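Local coordinates for uncharacterized protein (Cricetid herpesvirus 2, PDB 4ZKQ) that binds host chemokines, probably acting as a soluble decoy receptor that helps this rodent gammaherpesvirus evade immune signalling, at residues Ser18-Thr23 with Ser185-Leu190; His117-Val122 with Arg134-Ala138; Lys169-Ala174 with Arg342-Lys346. All coordinates share one frame; numbering follows the deposited sequence.

Contact 1 (Ser18-Thr23 with Ser185-Leu190); sequences SSRLLT and SREEGL
Both NE and NH2 of Arg-20 close on the same carboxylate oxygen, OE2 of Glu-188. Arg-20 NE lies 3.0 Å and Arg-20 NH2 2.8 Å from Glu-188 OE2, in a side-on salt bridge. The oxygen sits near the guanidinium plane, but the carboxylate is turned 84° to it. Both nitrogens reach OE2 from one face of the carboxylate. The bend of the Arg-20 chain at chi3 (-54°) brings NE round to Glu-188. Glu-188 OE1 takes a 2.7 Å bond from Ser-18 OG, which comes from above the carboxylate plane. Ser-18 OG also accepts from Arg-20 N. Its two bonds thus tie the turn to the acid.

The backbones join where Glu-188 N donates to Arg-20 O at 2.9 Å. At the far end, the extended Arg-186 crosses Thr-23 at about a right angle, and Arg-186 NE donates to Thr-23 OG1 at 2.9 Å. Leu-22 CG packs 3.4 Å from Gly-189 O. Behind the contact, Trp-180 of strand 175-181 touches Leu-22 and Leu-190.

The arrangement is a loop-on-loop contact. It pairs an ST turn at Ser-18 with a type I beta turn from Arg-186 to Gly-189, where two beta sheets meet.

Contact 2 (His117-Val122 with Arg134-Ala138); sequences HVPQFV and RLFFA
Leu-135 O accepts from Val-122 N at 2.9 Å, with an N-H...O angle of 166°. Leu-135 N returns a bond to Val-122 O at the same length, so the two residues form a hydrogen-bonded antiparallel pair. Gln-120 and Phe-137 form the next such pair. There Phe-137 N to Gln-120 O is short, while Gln-120 N to Phe-137 O stretches to 3.3 Å. Phe-121 and Phe-136 face each other between them as a non-hydrogen-bonded pair.

The side chains sort onto two faces. On the face of Phe-121 and Phe-136, Phe-136 CB sits over the centre of the Phe-121 ring, 3.7 Å from its centroid. This is a CH-pi contact. The rings themselves meet obliquely, with planes 46° apart. Pro-119 CG packs against Phe-136 CD1. Beside Phe-121, the guanidinium of Arg-134 lays one face against Phe-121 CB. Arg-134 NE forms a salt bridge with Glu-104, and NH1 bonds to Thr-123, which helps hold the guanidinium in place.

On the other face, Phe-137 has CG between its backbone N and carbonyl carbon (chi1 68°). This sets its ring alongside Gln-120. Gln-120 CB lies over one face of the Phe-137 ring, toward its rim, 4.1 Å from the centroid. Gln-120 CD comes to 3.3 Å from Phe-137 CZ, and Val-122 CG1 meets the ring's edge. Past the ladder, the edge of the His-117 ring meets Ala-138 CB, while His-117 ND1 bonds to Glu-115 O.

The two segments belong to the hairpin of strands 117-125 and 132-143. Strand 117-125 is outermost in its sheet within the chain. Strand 132-143 pairs on its other side with strand 85-94, whose Trp-94 meets Phe-121 edge-to-face. Val-109 of strand 108-111 touches both His-117 and Ala-138.

Contact 3 (Lys169-Ala174 with Arg342-Lys346); sequences KELSGA and RIMSK
This is a loop-to-loop van der Waals contact between two different sheets. The loop at 169-174 links strands 161-169 and 175-181. The loop at 342-346 follows the short strand 341-342.

Met-344 reaches across to the turn. Its chain is extended beyond CG and runs over Ser-172 and Gly-173. Met-344 CG comes 3.0 Å from Ser-172 O, a close approach, and Met-344 SD lies 3.3 Å from Ser-172 O. The methyl Met-344 CE then rests on Gly-173 CA at 3.5 Å. Gly-173 has a positive phi (99°) at the end of the turn. Further out, the aliphatic end of Lys-169 crosses Met-344 obliquely, with Lys-169 CE to Met-344 CE at 4.2 Å.

Ile-343 packs on Gly-173 and Ala-174. Ile-343 CG2 stands 3.6 Å from Gly-173 O, and Ile-343 CD1 reaches Ala-174 CB at 3.9 Å. Ala-327 of strand 324-330 touches Ser-172 and Ala-174 and shares a backbone hydrogen bond with Ile-343.

The loop at 169-174 holds its own shape. A type I beta turn runs from Glu-170 to Gly-173, with Gly-173 N bonded to Glu-170 O. Ser-172 OG accepts from Ala-174 N in an ST turn.

The polar link across the contact is a water. It donates to Ser-172 O at 2.9 Å and accepts from Met-344 N. Met-344 and Ile-343 otherwise pack largely on the turn's backbone, carbonyl oxygens included. With no direct hydrogen bond or salt bridge, the contact rests on fit of shape and has little directional bonding.

How the contacts relate
The three contacts lie far apart. Their centres are about 27 to 29 Å from one another, and their nearest atoms about 10 to 15 Å. Contacts 1 and 3 are on opposite sides of the chain's centre. Contact 2 lies within a mixed sheet, at its 117-125 edge; contacts 1 and 3 adjoin that sheet. Contact 1 lies by its 23-26 edge, near strand 206-223 of the next sheet. Contact 3 joins the loop between strands 161-169 and 175-181 to the later part of the chain. Contact 2 falls within the span of contact 1 and ends before contact 3 begins. Contacts 1 and 3 interlock in sequence, and thus link the earlier and later sheets at two separate points.

Contact 1 (Ser18-Thr23 with Ser185-Leu190)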
loop_
_atom_site.group_PDB
_atom_site.type_symbol
_atom_site.label_atom_id
_atom_site.label_comp_id
_atom_site.label_asym_id
_atom_site.label_seq_id
_atom_site.Cartn_x
_atom_site.Cartn_y
_atom_site.Cartn_z
ATOM N N SER A 18 -0.028 14.035 -17.278
ATOM C CA SER A 18 0.146 12.777 -17.998
ATOM C C SER A 18 -1.083 11.894 -17.859
ATOM O O SER A 18 -1.690 11.834 -16.791
ATOM C CB SER A 18 1.363 12.010 -17.498
ATOM O OG SER A 18 1.400 10.727 -18.107
ATOM N N SER A 19 -1.440 11.215 -18.944
ATOM C CA SER A 19 -2.591 10.309 -18.959
ATOM C C SER A 19 -2.148 8.861 -18.784
ATOM O O SER A 19 -2.965 7.939 -18.888
ATOM C CB SER A 19 -3.360 10.453 -20.276
ATOM O OG SER A 19 -2.500 10.167 -21.370
ATOM N N ARG A 20 -0.853 8.667 -18.524
ATOM C CA ARG A 20 -0.258 7.334 -18.488
ATOM C C ARG A 20 0.360 7.018 -17.110
ATOM O O ARG A 20 1.330 6.264 -17.001
ATOM C CB ARG A 20 0.788 7.206 -19.609
ATOM C CG ARG A 20 0.176 7.163 -21.018
ATOM C CD ARG A 20 1.222 7.299 -22.135
ATOM N NE ARG A 20 2.031 8.498 -21.955
ATOM C CZ ARG A 20 1.571 9.741 -22.060
ATOM N NH1 ARG A 20 0.301 9.979 -22.366
ATOM N NH2 ARG A 20 2.392 10.759 -21.859
ATOM N N LEU A 21 -0.233 7.580 -16.063
ATOM C CA LEU A 21 0.204 7.354 -14.685
ATOM C C LEU A 21 -0.611 6.250 -14.009
ATOM O O LEU A 21 -1.602 5.775 -14.561
ATOM C CB LEU A 21 0.080 8.650 -13.886
ATOM C CG LEU A 21 0.816 9.850 -14.481
ATOM C CD1 LEU A 21 0.591 11.062 -13.604
ATOM C CD2 LEU A 21 2.310 9.566 -14.632
ATOM N N LEU A 22 -0.195 5.843 -12.813
ATOM C CA LEU A 22 -0.976 4.898 -12.023
ATOM C C LEU A 22 -2.346 5.479 -11.746
ATOM O O LEU A 22 -2.491 6.692 -11.619
ATOM C CB LEU A 22 -0.292 4.575 -10.689
ATOM C CG LEU A 22 1.159 4.093 -10.720
ATOM C CD1 LEU A 22 1.675 3.958 -9.304
ATOM C CD2 LEU A 22 1.295 2.776 -11.459
ATOM N N THR A 23 -3.348 4.611 -11.643
ATOM C CA THR A 23 -4.684 5.037 -11.242
ATOM C C THR A 23 -5.244 4.023 -10.262
ATOM O O THR A 23 -4.720 2.912 -10.135
ATOM C CB THR A 23 -5.646 5.180 -12.449
ATOM O OG1 THR A 23 -5.794 3.917 -13.102
ATOM C CG2 THR A 23 -5.122 6.206 -13.453
ATOM N N SER A 185 -1.067 0.206 -20.060
ATOM C CA SER A 185 -1.006 1.515 -20.708
ATOM C C SER A 185 -0.370 2.563 -19.800
ATOM O O SER A 185 0.154 3.571 -20.274
ATOM C CB SER A 185 -2.405 1.979 -21.119
ATOM O OG SER A 185 -3.196 2.249 -19.979
ATOM N N ARG A 186 -0.409 2.320 -18.495
ATOM C CA ARG A 186 0.079 3.294 -17.514
ATOM C C ARG A 186 1.600 3.249 -17.365
ATOM O O ARG A 186 2.127 3.144 -16.259
ATOM C CB ARG A 186 -0.595 3.043 -16.167
ATOM C CG ARG A 186 -2.110 3.062 -16.267
ATOM C CD ARG A 186 -2.765 2.541 -15.002
ATOM N NE ARG A 186 -4.223 2.523 -15.088
ATOM C CZ ARG A 186 -4.920 1.612 -15.758
ATOM N NH1 ARG A 186 -4.293 0.653 -16.420
ATOM N NH2 ARG A 186 -6.245 1.658 -15.765
ATOM N N GLU A 187 2.301 3.364 -18.489
ATOM C CA GLU A 187 3.737 3.110 -18.530
ATOM C C GLU A 187 4.587 4.163 -17.811
ATOM O O GLU A 187 5.748 3.905 -17.494
ATOM C CB GLU A 187 4.190 2.983 -19.994
ATOM C CG GLU A 187 4.011 4.245 -20.806
ATOM C CD GLU A 187 4.158 4.007 -22.305
ATOM O OE1 GLU A 187 4.230 2.834 -22.730
ATOM O OE2 GLU A 187 4.198 4.999 -23.055
ATOM N N GLU A 188 4.023 5.339 -17.547
ATOM C CA GLU A 188 4.730 6.370 -16.795
ATOM C C GLU A 188 4.459 6.293 -15.279
ATOM O O GLU A 188 5.048 7.042 -14.495
ATOM C CB GLU A 188 4.356 7.758 -17.341
ATOM C CG GLU A 188 4.915 8.003 -18.753
ATOM C CD GLU A 188 4.429 9.288 -19.413
ATOM O OE1 GLU A 188 3.934 10.198 -18.715
ATOM O OE2 GLU A 188 4.548 9.384 -20.657
ATOM N N GLY A 189 3.610 5.353 -14.869
ATOM C CA GLY A 189 3.207 5.228 -13.476
ATOM C C GLY A 189 4.282 4.644 -12.574
ATOM O O GLY A 189 4.372 5.003 -11.402
ATOM N N LEU A 190 5.075 3.729 -13.121
ATOM C CA LEU A 190 6.258 3.205 -12.452
ATOM C C LEU A 190 7.439 3.314 -13.400
ATOM O O LEU A 190 7.406 2.772 -14.501
ATOM C CB LEU A 190 6.071 1.749 -12.024
ATOM C CG LEU A 190 7.205 1.081 -11.224
ATOM C CD1 LEU A 190 6.633 -0.014 -10.335
ATOM C CD2 LEU A 190 8.267 0.480 -12.132
HETATM O O HOH W 1 -2.824 4.689 -19.168
#

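Contact 2 (His117-Val122 with Arg134-Ala138)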
loop_
_atom_site.group_PDB
_atom_site.type_symbol
_atom_site.label_atom_id
_atom_site.label_comp_id
_atom_site.label_asym_id
_atom_site.label_seq_id
_atom_site.Cartn_x
_atom_site.Cartn_y
_atom_site.Cartn_z
ATOM N N HIS A 117 13.340 -17.525 -3.105
ATOM C CA HIS A 117 12.874 -18.890 -3.291
ATOM C C HIS A 117 12.066 -18.989 -4.570
ATOM O O HIS A 117 11.559 -17.989 -5.064
ATOM C CB HIS A 117 12.003 -19.321 -2.110
ATOM C CG HIS A 117 10.665 -18.651 -2.090
ATOM N ND1 HIS A 117 10.495 -17.335 -1.720
ATOM C CD2 HIS A 117 9.430 -19.105 -2.427
ATOM C CE1 HIS A 117 9.217 -17.010 -1.815
ATOM N NE2 HIS A 117 8.553 -18.069 -2.238
ATOM N N VAL A 118 11.933 -20.199 -5.091
ATOM C CA VAL A 118 10.996 -20.468 -6.172
ATOM C C VAL A 118 9.581 -20.464 -5.592
ATOM O O VAL A 118 9.275 -21.295 -4.735
ATOM C CB VAL A 118 11.276 -21.824 -6.843
ATOM C CG1 VAL A 118 10.241 -22.132 -7.911
ATOM C CG2 VAL A 118 12.675 -21.843 -7.437
ATOM N N PRO A 119 8.711 -19.542 -6.057
ATOM C CA PRO A 119 7.377 -19.448 -5.453
ATOM C C PRO A 119 6.572 -20.709 -5.681
ATOM O O PRO A 119 6.906 -21.509 -6.556
ATOM C CB PRO A 119 6.737 -18.251 -6.170
ATOM C CG PRO A 119 7.448 -18.159 -7.473
ATOM C CD PRO A 119 8.858 -18.622 -7.202
ATOM N N GLN A 120 5.530 -20.891 -4.885
ATOM C CA GLN A 120 4.666 -22.045 -5.024
ATOM C C GLN A 120 3.770 -21.859 -6.243
ATOM O O GLN A 120 3.174 -20.797 -6.415
ATOM C CB GLN A 120 3.837 -22.226 -3.764
ATOM C CG GLN A 120 2.982 -23.460 -3.767
ATOM C CD GLN A 120 2.343 -23.707 -2.425
ATOM O OE1 GLN A 120 2.751 -23.137 -1.409
ATOM N NE2 GLN A 120 1.326 -24.551 -2.410
ATOM N N PHE A 121 3.702 -22.880 -7.096
ATOM C CA PHE A 121 2.876 -22.824 -8.303
ATOM C C PHE A 121 1.600 -23.633 -8.142
ATOM O O PHE A 121 1.586 -24.664 -7.472
ATOM C CB PHE A 121 3.647 -23.342 -9.520
ATOM C CG PHE A 121 4.565 -22.326 -10.137
ATOM C CD1 PHE A 121 5.765 -22.005 -9.537
ATOM C CD2 PHE A 121 4.227 -21.699 -11.325
ATOM C CE1 PHE A 121 6.611 -21.077 -10.101
ATOM C CE2 PHE A 121 5.068 -20.769 -11.894
ATOM C CZ PHE A 121 6.265 -20.457 -11.281
ATOM N N VAL A 122 0.528 -23.145 -8.760
ATOM C CA VAL A 122 -0.744 -23.848 -8.795
ATOM C C VAL A 122 -1.375 -23.684 -10.167
ATOM O O VAL A 122 -1.008 -22.786 -10.925
ATOM C CB VAL A 122 -1.737 -23.334 -7.734
ATOM C CG1 VAL A 122 -1.270 -23.702 -6.339
ATOM C CG2 VAL A 122 -1.934 -21.822 -7.862
ATOM N N ARG A 134 -1.930 -20.929 -15.007
ATOM C CA ARG A 134 -0.801 -21.247 -14.154
ATOM C C ARG A 134 -0.426 -20.008 -13.341
ATOM O O ARG A 134 -0.069 -18.972 -13.908
ATOM C CB ARG A 134 0.378 -21.723 -15.001
ATOM C CG ARG A 134 1.481 -22.406 -14.228
ATOM C CD ARG A 134 1.042 -23.773 -13.716
ATOM N NE ARG A 134 2.166 -24.494 -13.130
ATOM C CZ ARG A 134 2.068 -25.444 -12.206
ATOM N NH1 ARG A 134 0.883 -25.811 -11.736
ATOM N NH2 ARG A 134 3.167 -26.028 -11.753
ATOM N N LEU A 135 -0.523 -20.115 -12.018
ATOM C CA LEU A 135 -0.204 -19.005 -11.125
ATOM C C LEU A 135 0.926 -19.359 -10.170
ATOM O O LEU A 135 1.089 -20.523 -9.805
ATOM C CB LEU A 135 -1.427 -18.603 -10.305
ATOM C CG LEU A 135 -2.700 -18.228 -11.063
ATOM C CD1 LEU A 135 -3.821 -17.943 -10.083
ATOM C CD2 LEU A 135 -2.463 -17.038 -11.965
ATOM N N PHE A 136 1.690 -18.350 -9.754
ATOM C CA PHE A 136 2.643 -18.525 -8.664
ATOM C C PHE A 136 2.297 -17.556 -7.535
ATOM O O PHE A 136 1.714 -16.500 -7.777
ATOM C CB PHE A 136 4.088 -18.321 -9.141
ATOM C CG PHE A 136 4.387 -16.941 -9.680
ATOM C CD1 PHE A 136 4.802 -15.921 -8.838
ATOM C CD2 PHE A 136 4.300 -16.682 -11.040
ATOM C CE1 PHE A 136 5.095 -14.662 -9.337
ATOM C CE2 PHE A 136 4.581 -15.426 -11.547
ATOM C CZ PHE A 136 4.987 -14.417 -10.696
ATOM N N PHE A 137 2.629 -17.921 -6.303
ATOM C CA PHE A 137 2.363 -17.024 -5.183
ATOM C C PHE A 137 3.352 -17.137 -4.033
ATOM O O PHE A 137 4.092 -18.119 -3.910
ATOM C CB PHE A 137 0.936 -17.253 -4.657
ATOM C CG PHE A 137 0.734 -18.587 -3.987
ATOM C CD1 PHE A 137 0.346 -19.692 -4.723
ATOM C CD2 PHE A 137 0.909 -18.727 -2.616
ATOM C CE1 PHE A 137 0.150 -20.921 -4.107
ATOM C CE2 PHE A 137 0.714 -19.959 -1.995
ATOM C CZ PHE A 137 0.333 -21.051 -2.750
ATOM N N ALA A 138 3.373 -16.095 -3.208
ATOM C CA ALA A 138 4.205 -16.056 -2.010
ATOM C C ALA A 138 3.579 -15.108 -1.015
ATOM O O ALA A 138 2.969 -14.111 -1.399
ATOM C CB ALA A 138 5.616 -15.621 -2.335
#

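Contact 3 (Lys169-Ala174 with Arg342-Lys346)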
loop_
_atom_site.group_PDB
_atom_site.type_symbol
_atom_site.label_atom_id
_atom_site.label_comp_id
_atom_site.label_asym_id
_atom_site.label_seq_id
_atom_site.Cartn_x
_atom_site.Cartn_y
_atom_site.Cartn_z
ATOM N N LYS A 169 -2.963 -6.868 3.060
ATOM C CA LYS A 169 -3.955 -6.773 4.124
ATOM C C LYS A 169 -3.400 -5.887 5.221
ATOM O O LYS A 169 -2.480 -6.271 5.945
ATOM C CB LYS A 169 -4.332 -8.146 4.680
ATOM C CG LYS A 169 -5.535 -8.058 5.606
ATOM C CD LYS A 169 -6.064 -9.410 6.027
ATOM C CE LYS A 169 -7.481 -9.276 6.572
ATOM N NZ LYS A 169 -8.052 -10.582 6.998
ATOM N N GLU A 170 -3.944 -4.679 5.308
ATOM C CA GLU A 170 -3.511 -3.710 6.298
ATOM C C GLU A 170 -3.897 -4.133 7.699
ATOM O O GLU A 170 -4.738 -5.016 7.904
ATOM C CB GLU A 170 -4.110 -2.330 6.002
ATOM C CG GLU A 170 -3.640 -1.735 4.695
ATOM C CD GLU A 170 -4.086 -0.296 4.499
ATOM O OE1 GLU A 170 -5.045 0.129 5.170
ATOM O OE2 GLU A 170 -3.475 0.409 3.669
ATOM N N LEU A 171 -3.281 -3.476 8.667
ATOM C CA LEU A 171 -3.603 -3.711 10.065
ATOM C C LEU A 171 -5.105 -3.524 10.283
ATOM O O LEU A 171 -5.732 -4.259 11.042
ATOM C CB LEU A 171 -2.783 -2.773 10.951
ATOM C CG LEU A 171 -2.917 -2.920 12.463
ATOM C CD1 LEU A 171 -2.455 -4.297 12.926
ATOM C CD2 LEU A 171 -2.113 -1.822 13.135
ATOM N N SER A 172 -5.685 -2.559 9.578
ATOM C CA SER A 172 -7.125 -2.320 9.640
ATOM C C SER A 172 -7.962 -3.511 9.174
ATOM O O SER A 172 -9.132 -3.627 9.526
ATOM C CB SER A 172 -7.494 -1.123 8.778
ATOM O OG SER A 172 -7.308 -1.447 7.409
ATOM N N GLY A 173 -7.364 -4.363 8.349
ATOM C CA GLY A 173 -8.102 -5.410 7.663
ATOM C C GLY A 173 -8.439 -5.045 6.226
ATOM O O GLY A 173 -8.896 -5.889 5.454
ATOM N N ALA A 174 -8.212 -3.787 5.855
ATOM C CA ALA A 174 -8.485 -3.348 4.490
ATOM C C ALA A 174 -7.600 -4.099 3.498
ATOM O O ALA A 174 -6.413 -4.314 3.749
ATOM C CB ALA A 174 -8.275 -1.851 4.363
ATOM N N ARG A 342 -17.829 -0.827 8.312
ATOM C CA ARG A 342 -16.584 -1.209 8.956
ATOM C C ARG A 342 -16.039 -2.480 8.320
ATOM O O ARG A 342 -16.793 -3.416 8.043
ATOM C CB ARG A 342 -16.818 -1.409 10.447
ATOM C CG ARG A 342 -15.585 -1.285 11.315
ATOM C CD ARG A 342 -15.954 -1.470 12.784
ATOM N NE ARG A 342 -17.028 -0.566 13.197
ATOM C CZ ARG A 342 -17.638 -0.608 14.377
ATOM N NH1 ARG A 342 -17.292 -1.515 15.282
ATOM N NH2 ARG A 342 -18.603 0.259 14.653
ATOM N N ILE A 343 -14.734 -2.517 8.076
ATOM C CA ILE A 343 -14.152 -3.657 7.380
ATOM C C ILE A 343 -13.860 -4.804 8.344
ATOM O O ILE A 343 -14.180 -5.964 8.052
ATOM C CB ILE A 343 -12.885 -3.253 6.613
ATOM C CG1 ILE A 343 -13.293 -2.437 5.386
ATOM C CG2 ILE A 343 -12.115 -4.490 6.185
ATOM C CD1 ILE A 343 -12.149 -1.964 4.516
ATOM N N MET A 344 -13.272 -4.506 9.498
ATOM C CA MET A 344 -13.131 -5.574 10.488
ATOM C C MET A 344 -14.271 -5.555 11.493
ATOM O O MET A 344 -15.073 -4.622 11.516
ATOM C CB MET A 344 -11.798 -5.497 11.210
ATOM C CG MET A 344 -10.654 -6.099 10.409
ATOM S SD MET A 344 -9.127 -6.367 11.339
ATOM C CE MET A 344 -8.346 -7.631 10.325
ATOM N N SER A 345 -14.330 -6.592 12.323
ATOM C CA SER A 345 -15.456 -6.805 13.234
ATOM C C SER A 345 -15.750 -5.579 14.103
ATOM O O SER A 345 -16.886 -5.107 14.158
ATOM C CB SER A 345 -15.187 -8.023 14.127
ATOM O OG SER A 345 -16.207 -8.183 15.090
ATOM N N LYS A 346 -14.721 -5.064 14.770
ATOM C CA LYS A 346 -14.915 -3.990 15.737
ATOM C C LYS A 346 -13.844 -2.905 15.622
ATOM O O LYS A 346 -12.668 -3.212 15.421
ATOM C CB LYS A 346 -14.916 -4.570 17.150
ATOM C CG LYS A 346 -13.585 -5.200 17.539
ATOM C CD LYS A 346 -13.663 -5.889 18.888
ATOM C CE LYS A 346 -12.330 -6.522 19.256
ATOM N NZ LYS A 346 -11.229 -5.519 19.319
HETATM O O HOH W 2 -11.467 -1.995 10.143
#